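Beta-phenylalanine aminotransferase (Variovorax paradoxus, PDB 4AO9) catalyses transamination of beta-phenylalanine, probably passing its amino group to a keto acid by way of the bound pyridoxal-5'-phosphate. Local coordinates at residues 377-382 / 418-423; 411-416 / 433-438; 66-71 / 404-409. One frame throughout, in Å; residues are numbered along the deposited sequence.

Interaction 1 (377-382 / 418-423); sequences LMNAHF and RGFVVL
Asn379 and Phe420, a non-hydrogen-bonded antiparallel pair, cross at about a right angle, yet the Asn379 amide lies within 11° of parallel to the Phe420 ring. Asn379 OD1 rests 3.4 Å from Phe420 CA, while ND2 reaches forward and donates to Ala380 O at 3.0 Å, nearly in the amide plane, helping to fix the amide's rotation. A water over one face of the Phe420 ring accepts from Arg418 NE and can donate to Asn379 OD1; Val422 CG2 sits 3.5 Å above the centre of the opposite face, and Met378 O meets the ring at its edge. Next to the ring, Leu377 and Val422 lie side by side, with Leu377 CD2 3.9 Å from Val422 CG1. On the other face Met378, its CG set between the backbone N and carbonyl carbon (chi1 60°), brings CG within 3.7 Å of Val421 CB. Two nearly straight backbone bonds join the pair, Met378 N to Val421 O at 3.0 Å and Val421 N to Met378 O at 2.7 Å, and Ala380 N adds a third to Gly419 O. Strand 377-381 is the middle of a three-stranded antiparallel sheet, with 370-374 beyond it, helix 341-365 over Met378 and helix 398-410 against Asn379 and Ala380.

Interaction 2 (411-416 / 433-438); sequences EDIYSS and DRYVAA
Ile413 and Glu411 meet Tyr435 and Ala438 in an apolar packing contact, where the chain leaving helix 398-410 and entering the short strand 413-414 lies against helix 429-445, in the C-terminal part of this class III aminotransferase. Ile413 carries most of it. With CG1 anti to the carbonyl carbon (chi1 -72°) and the chain extended beyond, its CD1 reaches the helix surface, 3.7 Å from Tyr435 CA and equally 3.7 Å from Ala438 CB. Its other branch, CG2, which lies anti to the backbone N, comes at the edge of the Tyr435 ring, 4.0 Å from CD2, and the two side chains cross at about a right angle. Ala438, with only a methyl group, lets the chain come close: its CB also meets Glu411 CB at 3.9 Å, so the aliphatic base of the glutamate is used here.

The turn that puts Ile413 in place is a Schellman motif closing helix 398-410, with Asp412 at positive phi as its C-prime residue; Ile413 N bonds to Leu408 O and Asp412 N to Leu409 O. Around it, Leu408 of the same helix touches both Tyr435 and Ala438, and the Tyr435 ring meets Phe92.

Polar linkage is confined to the margin. One water gives a hydrogen to Asp412 O and accepts one from Arg434 NE, each at 3.0 Å, while NH2 of the same guanidinium forms a salt bridge with Asp431. Cohesion between the two segments therefore rests on van der Waals packing of aliphatic carbons and a ring edge, with Arg434 linked to the backbone carbonyl of Asp412 through water.

Interaction 3 (66-71 / 404-409); sequences YAPFPL and LFFHLL
The Tyr66 hydroxyl, OH, accepts a hydrogen bond from Leu71 N at 3.0 Å, N-H...O 165°, and lies 3.7 Å from Phe405 CZ across the contact. The bond ties the phenol across its own loop and helps to hold the ring in a fixed attitude toward helix 398-410. A chi1 of 48° tucks the ring in over its own backbone and presents one face to the helix. Phe405 meets that face with its edge in a T-shaped stack, planes 63° apart and centroids separated by 4.6 Å; Phe405 CE2 and CZ do the touching, CE2 coming within 3.4 Å of Tyr66 CE2. Pro70 CA lies over the opposite face of the phenol, toward its rim, so the ring is clamped between its own loop and the helix. A leucine in place of Tyr66 would probably leave Leu71 N without its acceptor and Phe405 without a flat face for its edge.

In fold type I aminotransferases the small domain is built from both ends of the chain, and here residues 66-71, which lead into strand 72-77, meet a helix more than 330 residues later. The N-terminal helix 23-40 joins them: Phe37 touches Leu71 and Leu409 and packs edge-to-face with Phe406. Pro70 also packs on His125 of the second subunit.

Phe406 takes the neighbouring position. Ala67 O points at its edge, in the ring plane, 3.4 Å from CZ, and Pro68 CD lies 4.0 Å from the same atom; the peptide joining Ala67 to Pro68 is cis. Phe405 CD2 stands over the centre of the Phe406 ring, joining the two aromatics within the helix. Further along, Leu71 and Leu409 reach toward each other tip to tip, Leu71 CD1 to Leu409 CD2 at 4.0 Å.

Overall arrangement
The three contacts touch one another where residues 66-71 meet the C-terminal part of the chain, all on the same side of its centre. Interactions 1 and 2 have centres about 12 Å apart and meet where Val421 CG2 packs on Tyr435 OH at 3.3 Å. Helix 398-410 links the others: Leu404 CD2 reaches Ala380 CB of interaction 1 at 3.9 Å, while His407 NE2 probably bonds to Ala438 O of interaction 2 at 2.9 Å. Interaction 1 comes nearest the cofactor, the side chain of Arg418 lying about 6 Å from a bound pyridoxal-5'-phosphate. Interactions 2 and 3 border the second subunit, whose Thr123 O bonds to Tyr414 OH of segment 411-416.

Interaction 1 (377-382 / 418-423)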
ATOM      1  N   LEU A 377       4.226 -23.720  -5.912  1.00 11.51           N
ATOM      2  CA  LEU A 377       3.980 -23.366  -4.509  1.00 11.39           C
ATOM      3  C   LEU A 377       3.582 -24.595  -3.709  1.00 10.80           C
ATOM      4  O   LEU A 377       2.658 -25.316  -4.083  1.00 11.07           O
ATOM      5  CB  LEU A 377       2.868 -22.325  -4.404  1.00 11.32           C
ATOM      6  CG  LEU A 377       3.027 -21.046  -5.236  1.00 12.06           C
ATOM      7  CD1 LEU A 377       1.792 -20.158  -5.050  1.00 12.36           C
ATOM      8  CD2 LEU A 377       4.308 -20.322  -4.859  1.00 13.20           C
ATOM      9  N   MET A 378       4.280 -24.846  -2.605  1.00 11.12           N
ATOM     10  CA  MET A 378       3.913 -25.969  -1.736  1.00 11.18           C
ATOM     11  C   MET A 378       4.239 -25.660  -0.282  1.00 11.15           C
ATOM     12  O   MET A 378       4.928 -24.686   0.007  1.00 10.95           O
ATOM     13  CB  MET A 378       4.599 -27.269  -2.196  1.00 11.37           C
ATOM     14  CG  MET A 378       6.107 -27.190  -2.174  1.00 11.66           C
ATOM     15  SD  MET A 378       6.928 -28.438  -3.185  1.00 13.69           S
ATOM     16  CE  MET A 378       6.781 -27.693  -4.805  1.00 13.96           C
ATOM     17  N   ASN A 379       3.756 -26.488   0.634  1.00 11.57           N
ATOM     18  CA  ASN A 379       3.961 -26.252   2.059  1.00 11.47           C
ATOM     19  C   ASN A 379       4.112 -27.571   2.804  1.00 11.51           C
ATOM     20  O   ASN A 379       3.288 -28.475   2.626  1.00 11.62           O
ATOM     21  CB  ASN A 379       2.769 -25.458   2.626  1.00 11.35           C
ATOM     22  CG  ASN A 379       3.136 -24.549   3.804  1.00 12.38           C
ATOM     23  OD1 ASN A 379       2.943 -23.329   3.731  1.00 13.50           O
ATOM     24  ND2 ASN A 379       3.638 -25.128   4.896  1.00 11.58           N
ATOM     25  N   ALA A 380       5.156 -27.663   3.629  1.00 11.65           N
ATOM     26  CA  ALA A 380       5.379 -28.820   4.499  1.00 12.72           C
ATOM     27  C   ALA A 380       4.352 -28.817   5.627  1.00 13.62           C
ATOM     28  O   ALA A 380       4.062 -27.765   6.208  1.00 14.23           O
ATOM     29  CB  ALA A 380       6.785 -28.778   5.073  1.00 12.69           C
ATOM     30  N   HIS A 381       3.790 -29.986   5.930  1.00 13.76           N
ATOM     31  CA  HIS A 381       2.895 -30.146   7.078  1.00 14.56           C
ATOM     32  C   HIS A 381       3.209 -31.453   7.777  1.00 15.13           C
ATOM     33  O   HIS A 381       3.378 -32.479   7.123  1.00 16.29           O
ATOM     34  CB  HIS A 381       1.422 -30.157   6.656  1.00 14.11           C
ATOM     35  CG  HIS A 381       0.970 -28.894   5.987  1.00 14.55           C
ATOM     36  ND1 HIS A 381       0.870 -27.692   6.652  1.00 17.65           N
ATOM     37  CD2 HIS A 381       0.582 -28.655   4.712  1.00 13.92           C
ATOM     38  CE1 HIS A 381       0.450 -26.762   5.811  1.00 14.93           C
ATOM     39  NE2 HIS A 381       0.265 -27.319   4.630  1.00 14.14           N
ATOM     40  N   PHE A 382       3.278 -31.408   9.103  1.00 15.62           N
ATOM     41  CA  PHE A 382       3.485 -32.619   9.900  1.00 16.23           C
ATOM     42  C   PHE A 382       2.156 -33.228  10.334  1.00 16.80           C
ATOM     43  O   PHE A 382       1.789 -33.221  11.508  1.00 17.21           O
ATOM     44  CB  PHE A 382       4.421 -32.338  11.072  1.00 16.47           C
ATOM     45  CG  PHE A 382       5.807 -31.984  10.635  1.00 16.16           C
ATOM     46  CD1 PHE A 382       6.721 -32.983  10.298  1.00 17.13           C
ATOM     47  CD2 PHE A 382       6.185 -30.651  10.506  1.00 16.36           C
ATOM     48  CE1 PHE A 382       8.001 -32.661   9.871  1.00 17.69           C
ATOM     49  CE2 PHE A 382       7.458 -30.317  10.081  1.00 16.59           C
ATOM     50  CZ  PHE A 382       8.369 -31.316   9.760  1.00 16.62           C
ATOM     51  N   ARG A 418       7.184 -21.149   8.343  1.00 11.98           N
ATOM     52  CA  ARG A 418       5.913 -21.870   8.242  1.00 11.60           C
ATOM     53  C   ARG A 418       5.948 -23.079   7.300  1.00 11.98           C
ATOM     54  O   ARG A 418       4.949 -23.771   7.183  1.00 12.85           O
ATOM     55  CB  ARG A 418       4.740 -20.923   7.914  1.00 11.69           C
ATOM     56  CG  ARG A 418       4.648 -20.431   6.475  1.00 13.64           C
ATOM     57  CD  ARG A 418       3.624 -19.286   6.364  1.00 15.34           C
ATOM     58  NE  ARG A 418       3.301 -18.979   4.970  1.00 15.58           N
ATOM     59  CZ  ARG A 418       2.817 -17.815   4.542  1.00 16.41           C
ATOM     60  NH1 ARG A 418       2.600 -16.812   5.396  1.00 16.79           N
ATOM     61  NH2 ARG A 418       2.563 -17.644   3.253  1.00 17.75           N
ATOM     62  N   GLY A 419       7.086 -23.325   6.645  1.00 11.25           N
ATOM     63  CA  GLY A 419       7.239 -24.490   5.767  1.00 11.58           C
ATOM     64  C   GLY A 419       6.790 -24.254   4.332  1.00 10.80           C
ATOM     65  O   GLY A 419       6.691 -25.192   3.548  1.00 11.39           O
ATOM     66  N   PHE A 420       6.500 -22.996   4.005  1.00 10.88           N
ATOM     67  CA  PHE A 420       6.106 -22.565   2.658  1.00 11.03           C
ATOM     68  C   PHE A 420       7.316 -22.569   1.724  1.00 11.39           C
ATOM     69  O   PHE A 420       8.323 -21.927   2.016  1.00 11.44           O
ATOM     70  CB  PHE A 420       5.513 -21.152   2.779  1.00 11.08           C
ATOM     71  CG  PHE A 420       4.905 -20.580   1.518  1.00 10.80           C
ATOM     72  CD1 PHE A 420       4.324 -21.377   0.525  1.00 10.80           C
ATOM     73  CD2 PHE A 420       4.860 -19.191   1.363  1.00 11.45           C
ATOM     74  CE1 PHE A 420       3.726 -20.779  -0.613  1.00 10.71           C
ATOM     75  CE2 PHE A 420       4.251 -18.596   0.247  1.00 11.37           C
ATOM     76  CZ  PHE A 420       3.685 -19.392  -0.747  1.00 11.22           C
ATOM     77  N   VAL A 421       7.211 -23.324   0.630  1.00 11.78           N
ATOM     78  CA  VAL A 421       8.262 -23.469  -0.367  1.00 12.26           C
ATOM     79  C   VAL A 421       7.802 -22.828  -1.666  1.00 12.08           C
ATOM     80  O   VAL A 421       6.703 -23.109  -2.146  1.00 12.62           O
ATOM     81  CB  VAL A 421       8.573 -24.963  -0.611  1.00 12.67           C
ATOM     82  CG1 VAL A 421       9.525 -25.155  -1.797  1.00 14.39           C
ATOM     83  CG2 VAL A 421       9.146 -25.583   0.649  1.00 13.61           C
ATOM     84  N   VAL A 422       8.645 -21.962  -2.225  1.00 11.57           N
ATOM     85  CA  VAL A 422       8.266 -21.147  -3.376  1.00 11.59           C
ATOM     86  C   VAL A 422       9.375 -21.224  -4.412  1.00 11.20           C
ATOM     87  O   VAL A 422      10.503 -20.818  -4.130  1.00 12.16           O
ATOM     88  CB  VAL A 422       8.090 -19.655  -2.957  1.00 10.97           C
ATOM     89  CG1 VAL A 422       7.782 -18.759  -4.157  1.00 12.41           C
ATOM     90  CG2 VAL A 422       7.007 -19.496  -1.885  1.00 12.96           C
ATOM     91  N   LEU A 423       9.063 -21.733  -5.599  1.00 12.00           N
ATOM     92  CA  LEU A 423      10.047 -21.746  -6.678  1.00 12.40           C
ATOM     93  C   LEU A 423      10.127 -20.379  -7.345  1.00 11.84           C
ATOM     94  O   LEU A 423       9.124 -19.654  -7.455  1.00 12.20           O
ATOM     95  CB  LEU A 423       9.721 -22.837  -7.710  1.00 13.81           C
ATOM     96  CG  LEU A 423      10.255 -24.260  -7.477  1.00 17.93           C
ATOM     97  CD1 LEU A 423      10.497 -24.666  -6.003  1.00 19.07           C
ATOM     98  CD2 LEU A 423       9.422 -25.281  -8.217  1.00 18.44           C
TER
HETATM   99  O   HOH W   1       2.100 -20.870   3.024  1.00 15.02           O

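Interaction 2 (411-416 / 433-438)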
ATOM      1  N   GLU A 411      21.664 -26.950   5.993  1.00 16.24           N
ATOM      2  CA  GLU A 411      21.864 -27.521   4.663  1.00 16.56           C
ATOM      3  C   GLU A 411      21.912 -26.458   3.557  1.00 16.06           C
ATOM      4  O   GLU A 411      21.697 -26.769   2.387  1.00 16.36           O
ATOM      5  CB  GLU A 411      20.768 -28.558   4.366  1.00 17.07           C
ATOM      6  CG  GLU A 411      20.755 -29.742   5.340  1.00 19.41           C
ATOM      7  CD  GLU A 411      22.119 -30.406   5.493  1.00 23.90           C
ATOM      8  OE1 GLU A 411      22.731 -30.780   4.467  1.00 25.44           O
ATOM      9  OE2 GLU A 411      22.585 -30.542   6.647  1.00 26.59           O
ATOM     10  N   ASP A 412      22.203 -25.212   3.938  1.00 15.76           N
ATOM     11  CA  ASP A 412      22.375 -24.093   2.993  1.00 15.44           C
ATOM     12  C   ASP A 412      21.099 -23.765   2.206  1.00 14.41           C
ATOM     13  O   ASP A 412      21.155 -23.391   1.036  1.00 14.25           O
ATOM     14  CB  ASP A 412      23.559 -24.347   2.043  1.00 16.44           C
ATOM     15  CG  ASP A 412      24.816 -24.782   2.779  1.00 18.41           C
ATOM     16  OD1 ASP A 412      25.144 -24.162   3.807  1.00 18.88           O
ATOM     17  OD2 ASP A 412      25.446 -25.768   2.341  1.00 22.41           O
ATOM     18  N   ILE A 413      19.959 -23.908   2.871  1.00 13.36           N
ATOM     19  CA  ILE A 413      18.664 -23.617   2.259  1.00 12.88           C
ATOM     20  C   ILE A 413      17.919 -22.605   3.123  1.00 12.47           C
ATOM     21  O   ILE A 413      17.719 -22.815   4.312  1.00 12.35           O
ATOM     22  CB  ILE A 413      17.832 -24.915   2.054  1.00 13.21           C
ATOM     23  CG1 ILE A 413      18.448 -25.749   0.918  1.00 14.85           C
ATOM     24  CG2 ILE A 413      16.355 -24.586   1.782  1.00 12.81           C
ATOM     25  CD1 ILE A 413      18.052 -27.214   0.897  1.00 16.69           C
ATOM     26  N   TYR A 414      17.515 -21.501   2.501  1.00 11.83           N
ATOM     27  CA  TYR A 414      16.726 -20.477   3.177  1.00 11.77           C
ATOM     28  C   TYR A 414      15.267 -20.670   2.811  1.00 12.33           C
ATOM     29  O   TYR A 414      14.891 -20.565   1.649  1.00 12.92           O
ATOM     30  CB  TYR A 414      17.202 -19.092   2.761  1.00 11.41           C
ATOM     31  CG  TYR A 414      16.575 -17.947   3.524  1.00 10.83           C
ATOM     32  CD1 TYR A 414      16.947 -17.678   4.838  1.00 10.18           C
ATOM     33  CD2 TYR A 414      15.632 -17.113   2.920  1.00  9.52           C
ATOM     34  CE1 TYR A 414      16.396 -16.623   5.541  1.00 11.32           C
ATOM     35  CE2 TYR A 414      15.079 -16.048   3.607  1.00 10.40           C
ATOM     36  CZ  TYR A 414      15.457 -15.817   4.924  1.00 10.96           C
ATOM     37  OH  TYR A 414      14.920 -14.754   5.631  1.00 12.47           O
ATOM     38  N   SER A 415      14.475 -20.977   3.827  1.00 13.14           N
ATOM     39  CA  SER A 415      13.069 -21.290   3.665  1.00 13.96           C
ATOM     40  C   SER A 415      12.253 -20.384   4.572  1.00 13.88           C
ATOM     41  O   SER A 415      12.790 -19.482   5.212  1.00 15.14           O
ATOM     42  CB  SER A 415      12.825 -22.755   4.048  1.00 15.14           C
ATOM     43  OG  SER A 415      13.056 -22.970   5.439  1.00 17.94           O
ATOM     44  N   SER A 416      10.951 -20.622   4.627  1.00 13.47           N
ATOM     45  CA  SER A 416      10.099 -19.910   5.570  1.00 12.87           C
ATOM     46  C   SER A 416       9.871 -20.736   6.840  1.00 12.63           C
ATOM     47  O   SER A 416       9.762 -21.971   6.786  1.00 12.56           O
ATOM     48  CB  SER A 416       8.762 -19.593   4.922  1.00 12.96           C
ATOM     49  OG  SER A 416       8.142 -20.786   4.516  1.00 14.34           O
ATOM     50  N   ASP A 433      17.270 -30.527  -6.372  1.00 18.06           N
ATOM     51  CA  ASP A 433      17.803 -31.798  -5.874  1.00 18.96           C
ATOM     52  C   ASP A 433      18.300 -31.661  -4.439  1.00 18.61           C
ATOM     53  O   ASP A 433      18.090 -32.558  -3.619  1.00 18.62           O
ATOM     54  CB  ASP A 433      18.957 -32.301  -6.754  1.00 19.42           C
ATOM     55  CG  ASP A 433      18.491 -32.866  -8.082  1.00 21.14           C
ATOM     56  OD1 ASP A 433      17.308 -33.250  -8.206  1.00 22.87           O
ATOM     57  OD2 ASP A 433      19.328 -32.937  -9.014  1.00 23.23           O
ATOM     58  N   ARG A 434      18.950 -30.535  -4.140  1.00 18.15           N
ATOM     59  CA  ARG A 434      19.454 -30.275  -2.792  1.00 18.68           C
ATOM     60  C   ARG A 434      18.329 -30.133  -1.775  1.00 17.72           C
ATOM     61  O   ARG A 434      18.477 -30.582  -0.641  1.00 17.52           O
ATOM     62  CB  ARG A 434      20.381 -29.055  -2.753  1.00 19.12           C
ATOM     63  CG  ARG A 434      21.739 -29.321  -3.394  1.00 23.02           C
ATOM     64  CD  ARG A 434      22.830 -28.396  -2.862  1.00 27.97           C
ATOM     65  NE  ARG A 434      22.500 -26.990  -3.079  1.00 31.20           N
ATOM     66  CZ  ARG A 434      22.589 -26.365  -4.251  1.00 33.50           C
ATOM     67  NH1 ARG A 434      23.004 -27.010  -5.340  1.00 33.99           N
ATOM     68  NH2 ARG A 434      22.251 -25.084  -4.334  1.00 33.64           N
ATOM     69  N   TYR A 435      17.212 -29.510  -2.169  1.00 16.60           N
ATOM     70  CA  TYR A 435      16.052 -29.445  -1.284  1.00 15.77           C
ATOM     71  C   TYR A 435      15.547 -30.848  -0.921  1.00 15.87           C
ATOM     72  O   TYR A 435      15.347 -31.152   0.259  1.00 15.48           O
ATOM     73  CB  TYR A 435      14.919 -28.547  -1.841  1.00 15.03           C
ATOM     74  CG  TYR A 435      13.854 -28.305  -0.784  1.00 14.17           C
ATOM     75  CD1 TYR A 435      12.811 -29.216  -0.605  1.00 14.01           C
ATOM     76  CD2 TYR A 435      13.908 -27.195   0.065  1.00 13.32           C
ATOM     77  CE1 TYR A 435      11.855 -29.036   0.379  1.00 13.08           C
ATOM     78  CE2 TYR A 435      12.943 -27.005   1.065  1.00 12.51           C
ATOM     79  CZ  TYR A 435      11.920 -27.933   1.207  1.00 11.72           C
ATOM     80  OH  TYR A 435      10.973 -27.798   2.185  1.00 13.16           O
ATOM     81  N   VAL A 436      15.374 -31.694  -1.934  1.00 15.70           N
ATOM     82  CA  VAL A 436      14.895 -33.067  -1.725  1.00 15.86           C
ATOM     83  C   VAL A 436      15.861 -33.839  -0.821  1.00 16.06           C
ATOM     84  O   VAL A 436      15.438 -34.506   0.120  1.00 16.16           O
ATOM     85  CB  VAL A 436      14.690 -33.812  -3.061  1.00 16.38           C
ATOM     86  CG1 VAL A 436      14.267 -35.259  -2.821  1.00 16.66           C
ATOM     87  CG2 VAL A 436      13.641 -33.103  -3.897  1.00 15.55           C
ATOM     88  N   ALA A 437      17.160 -33.701  -1.089  1.00 15.93           N
ATOM     89  CA  ALA A 437      18.179 -34.344  -0.266  1.00 16.48           C
ATOM     90  C   ALA A 437      18.136 -33.856   1.184  1.00 16.36           C
ATOM     91  O   ALA A 437      18.357 -34.639   2.111  1.00 17.47           O
ATOM     92  CB  ALA A 437      19.565 -34.148  -0.873  1.00 16.38           C
ATOM     93  N   ALA A 438      17.823 -32.570   1.382  1.00 15.79           N
ATOM     94  CA  ALA A 438      17.750 -31.991   2.724  1.00 15.84           C
ATOM     95  C   ALA A 438      16.537 -32.479   3.520  1.00 15.83           C
ATOM     96  O   ALA A 438      16.607 -32.641   4.739  1.00 15.97           O
ATOM     97  CB  ALA A 438      17.795 -30.469   2.659  1.00 15.50           C
TER
HETATM   98  O   HOH W   2      22.464 -24.583  -1.340  1.00 31.49           O

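Interaction 3 (66-71 / 404-409)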
ATOM      1  N   TYR A  66      11.098 -14.684  13.521  1.00 12.76           N
ATOM      2  CA  TYR A  66      11.058 -15.999  14.157  1.00 12.74           C
ATOM      3  C   TYR A  66      12.048 -16.027  15.313  1.00 13.20           C
ATOM      4  O   TYR A  66      13.026 -15.259  15.333  1.00 12.97           O
ATOM      5  CB  TYR A  66      11.344 -17.136  13.161  1.00 12.46           C
ATOM      6  CG  TYR A  66      12.553 -16.898  12.288  1.00 11.19           C
ATOM      7  CD1 TYR A  66      12.426 -16.207  11.075  1.00 10.97           C
ATOM      8  CD2 TYR A  66      13.829 -17.349  12.664  1.00 10.97           C
ATOM      9  CE1 TYR A  66      13.518 -15.959  10.262  1.00 11.20           C
ATOM     10  CE2 TYR A  66      14.939 -17.103  11.843  1.00 11.40           C
ATOM     11  CZ  TYR A  66      14.774 -16.410  10.644  1.00 10.79           C
ATOM     12  OH  TYR A  66      15.857 -16.166   9.825  1.00 11.96           O
ATOM     13  N   ALA A  67      11.779 -16.904  16.280  1.00 13.71           N
ATOM     14  CA  ALA A  67      12.647 -17.067  17.435  1.00 14.44           C
ATOM     15  C   ALA A  67      13.863 -17.933  17.088  1.00 14.53           C
ATOM     16  O   ALA A  67      13.785 -18.782  16.202  1.00 14.77           O
ATOM     17  CB  ALA A  67      11.860 -17.664  18.593  1.00 14.56           C
ATOM     18  N   PRO A  68      14.996 -17.728  17.782  1.00 14.92           N
ATOM     19  CA  PRO A  68      15.190 -16.745  18.851  1.00 14.97           C
ATOM     20  C   PRO A  68      15.301 -15.304  18.344  1.00 14.99           C
ATOM     21  O   PRO A  68      14.981 -14.365  19.084  1.00 16.18           O
ATOM     22  CB  PRO A  68      16.483 -17.213  19.526  1.00 15.25           C
ATOM     23  CG  PRO A  68      17.239 -17.913  18.462  1.00 15.18           C
ATOM     24  CD  PRO A  68      16.188 -18.576  17.587  1.00 14.66           C
ATOM     25  N   PHE A  69      15.730 -15.150  17.089  1.00 13.99           N
ATOM     26  CA  PHE A  69      15.760 -13.869  16.374  1.00 13.56           C
ATOM     27  C   PHE A  69      15.905 -14.194  14.892  1.00 13.10           C
ATOM     28  O   PHE A  69      16.436 -15.243  14.546  1.00 12.93           O
ATOM     29  CB  PHE A  69      16.929 -12.976  16.834  1.00 14.14           C
ATOM     30  CG  PHE A  69      18.276 -13.619  16.680  1.00 14.17           C
ATOM     31  CD1 PHE A  69      18.809 -14.396  17.703  1.00 15.16           C
ATOM     32  CD2 PHE A  69      19.011 -13.471  15.504  1.00 13.70           C
ATOM     33  CE1 PHE A  69      20.046 -15.010  17.561  1.00 16.36           C
ATOM     34  CE2 PHE A  69      20.254 -14.089  15.348  1.00 14.60           C
ATOM     35  CZ  PHE A  69      20.776 -14.865  16.388  1.00 16.37           C
ATOM     36  N   PRO A  70      15.425 -13.303  14.007  1.00 12.56           N
ATOM     37  CA  PRO A  70      15.549 -13.576  12.575  1.00 12.30           C
ATOM     38  C   PRO A  70      16.920 -13.200  12.041  1.00 12.02           C
ATOM     39  O   PRO A  70      17.539 -12.243  12.528  1.00 12.25           O
ATOM     40  CB  PRO A  70      14.467 -12.685  11.956  1.00 12.12           C
ATOM     41  CG  PRO A  70      14.362 -11.527  12.919  1.00 12.17           C
ATOM     42  CD  PRO A  70      14.544 -12.152  14.276  1.00 12.92           C
ATOM     43  N   LEU A  71      17.372 -13.931  11.031  1.00 11.43           N
ATOM     44  CA  LEU A  71      18.568 -13.544  10.290  1.00 11.51           C
ATOM     45  C   LEU A  71      18.334 -12.240   9.544  1.00 10.92           C
ATOM     46  O   LEU A  71      17.251 -12.007   8.988  1.00 11.62           O
ATOM     47  CB  LEU A  71      18.952 -14.618   9.272  1.00 11.94           C
ATOM     48  CG  LEU A  71      19.332 -16.013   9.773  1.00 13.02           C
ATOM     49  CD1 LEU A  71      19.485 -16.984   8.603  1.00 17.18           C
ATOM     50  CD2 LEU A  71      20.617 -15.947  10.562  1.00 15.70           C
ATOM     51  N   LEU A 404      12.620 -28.277  11.258  1.00 13.43           N
ATOM     52  CA  LEU A 404      12.808 -28.305   9.800  1.00 13.01           C
ATOM     53  C   LEU A 404      13.504 -27.048   9.281  1.00 12.84           C
ATOM     54  O   LEU A 404      14.472 -27.134   8.519  1.00 12.84           O
ATOM     55  CB  LEU A 404      11.464 -28.482   9.075  1.00 12.66           C
ATOM     56  CG  LEU A 404      11.541 -28.471   7.539  1.00 12.46           C
ATOM     57  CD1 LEU A 404      12.421 -29.601   6.985  1.00 14.28           C
ATOM     58  CD2 LEU A 404      10.138 -28.577   6.970  1.00 13.21           C
ATOM     59  N   PHE A 405      13.001 -25.888   9.707  1.00 12.52           N
ATOM     60  CA  PHE A 405      13.562 -24.598   9.313  1.00 12.52           C
ATOM     61  C   PHE A 405      15.057 -24.498   9.630  1.00 12.58           C
ATOM     62  O   PHE A 405      15.855 -24.138   8.763  1.00 12.26           O
ATOM     63  CB  PHE A 405      12.789 -23.447   9.981  1.00 12.92           C
ATOM     64  CG  PHE A 405      13.400 -22.098   9.742  1.00 12.68           C
ATOM     65  CD1 PHE A 405      13.183 -21.426   8.536  1.00 14.27           C
ATOM     66  CD2 PHE A 405      14.217 -21.511  10.707  1.00 14.19           C
ATOM     67  CE1 PHE A 405      13.766 -20.183   8.299  1.00 13.93           C
ATOM     68  CE2 PHE A 405      14.807 -20.260  10.477  1.00 14.83           C
ATOM     69  CZ  PHE A 405      14.579 -19.603   9.267  1.00 15.14           C
ATOM     70  N   PHE A 406      15.429 -24.832  10.865  1.00 12.64           N
ATOM     71  CA  PHE A 406      16.834 -24.755  11.277  1.00 13.29           C
ATOM     72  C   PHE A 406      17.706 -25.791  10.578  1.00 13.06           C
ATOM     73  O   PHE A 406      18.842 -25.497  10.197  1.00 13.31           O
ATOM     74  CB  PHE A 406      16.971 -24.857  12.801  1.00 14.22           C
ATOM     75  CG  PHE A 406      16.417 -23.669  13.538  1.00 14.11           C
ATOM     76  CD1 PHE A 406      17.005 -22.410  13.395  1.00 13.96           C
ATOM     77  CD2 PHE A 406      15.312 -23.800  14.377  1.00 15.11           C
ATOM     78  CE1 PHE A 406      16.488 -21.309  14.061  1.00 15.43           C
ATOM     79  CE2 PHE A 406      14.788 -22.700  15.046  1.00 16.30           C
ATOM     80  CZ  PHE A 406      15.383 -21.450  14.888  1.00 15.98           C
ATOM     81  N   HIS A 407      17.154 -26.988  10.377  1.00 13.64           N
ATOM     82  CA  HIS A 407      17.833 -28.009   9.601  1.00 13.96           C
ATOM     83  C   HIS A 407      18.140 -27.515   8.188  1.00 13.68           C
ATOM     84  O   HIS A 407      19.251 -27.693   7.697  1.00 14.53           O
ATOM     85  CB  HIS A 407      17.016 -29.309   9.539  1.00 14.23           C
ATOM     86  CG  HIS A 407      17.599 -30.330   8.614  1.00 14.84           C
ATOM     87  ND1 HIS A 407      18.686 -31.107   8.957  1.00 16.85           N
ATOM     88  CD2 HIS A 407      17.276 -30.671   7.344  1.00 15.81           C
ATOM     89  CE1 HIS A 407      18.996 -31.892   7.942  1.00 17.41           C
ATOM     90  NE2 HIS A 407      18.155 -31.652   6.953  1.00 16.98           N
ATOM     91  N   LEU A 408      17.155 -26.890   7.542  1.00 13.21           N
ATOM     92  CA  LEU A 408      17.354 -26.404   6.183  1.00 13.03           C
ATOM     93  C   LEU A 408      18.440 -25.335   6.145  1.00 13.11           C
ATOM     94  O   LEU A 408      19.285 -25.345   5.252  1.00 13.44           O
ATOM     95  CB  LEU A 408      16.030 -25.923   5.562  1.00 12.33           C
ATOM     96  CG  LEU A 408      15.054 -27.054   5.208  1.00 12.10           C
ATOM     97  CD1 LEU A 408      13.695 -26.455   4.855  1.00 12.10           C
ATOM     98  CD2 LEU A 408      15.582 -27.925   4.071  1.00 13.22           C
ATOM     99  N   LEU A 409      18.457 -24.444   7.136  1.00 13.06           N
ATOM    100  CA  LEU A 409      19.557 -23.474   7.230  1.00 13.57           C
ATOM    101  C   LEU A 409      20.911 -24.179   7.280  1.00 14.20           C
ATOM    102  O   LEU A 409      21.842 -23.758   6.599  1.00 14.28           O
ATOM    103  CB  LEU A 409      19.412 -22.541   8.437  1.00 13.69           C
ATOM    104  CG  LEU A 409      18.258 -21.535   8.445  1.00 12.80           C
ATOM    105  CD1 LEU A 409      18.299 -20.720   9.729  1.00 14.35           C
ATOM    106  CD2 LEU A 409      18.298 -20.603   7.234  1.00 12.44           C
TER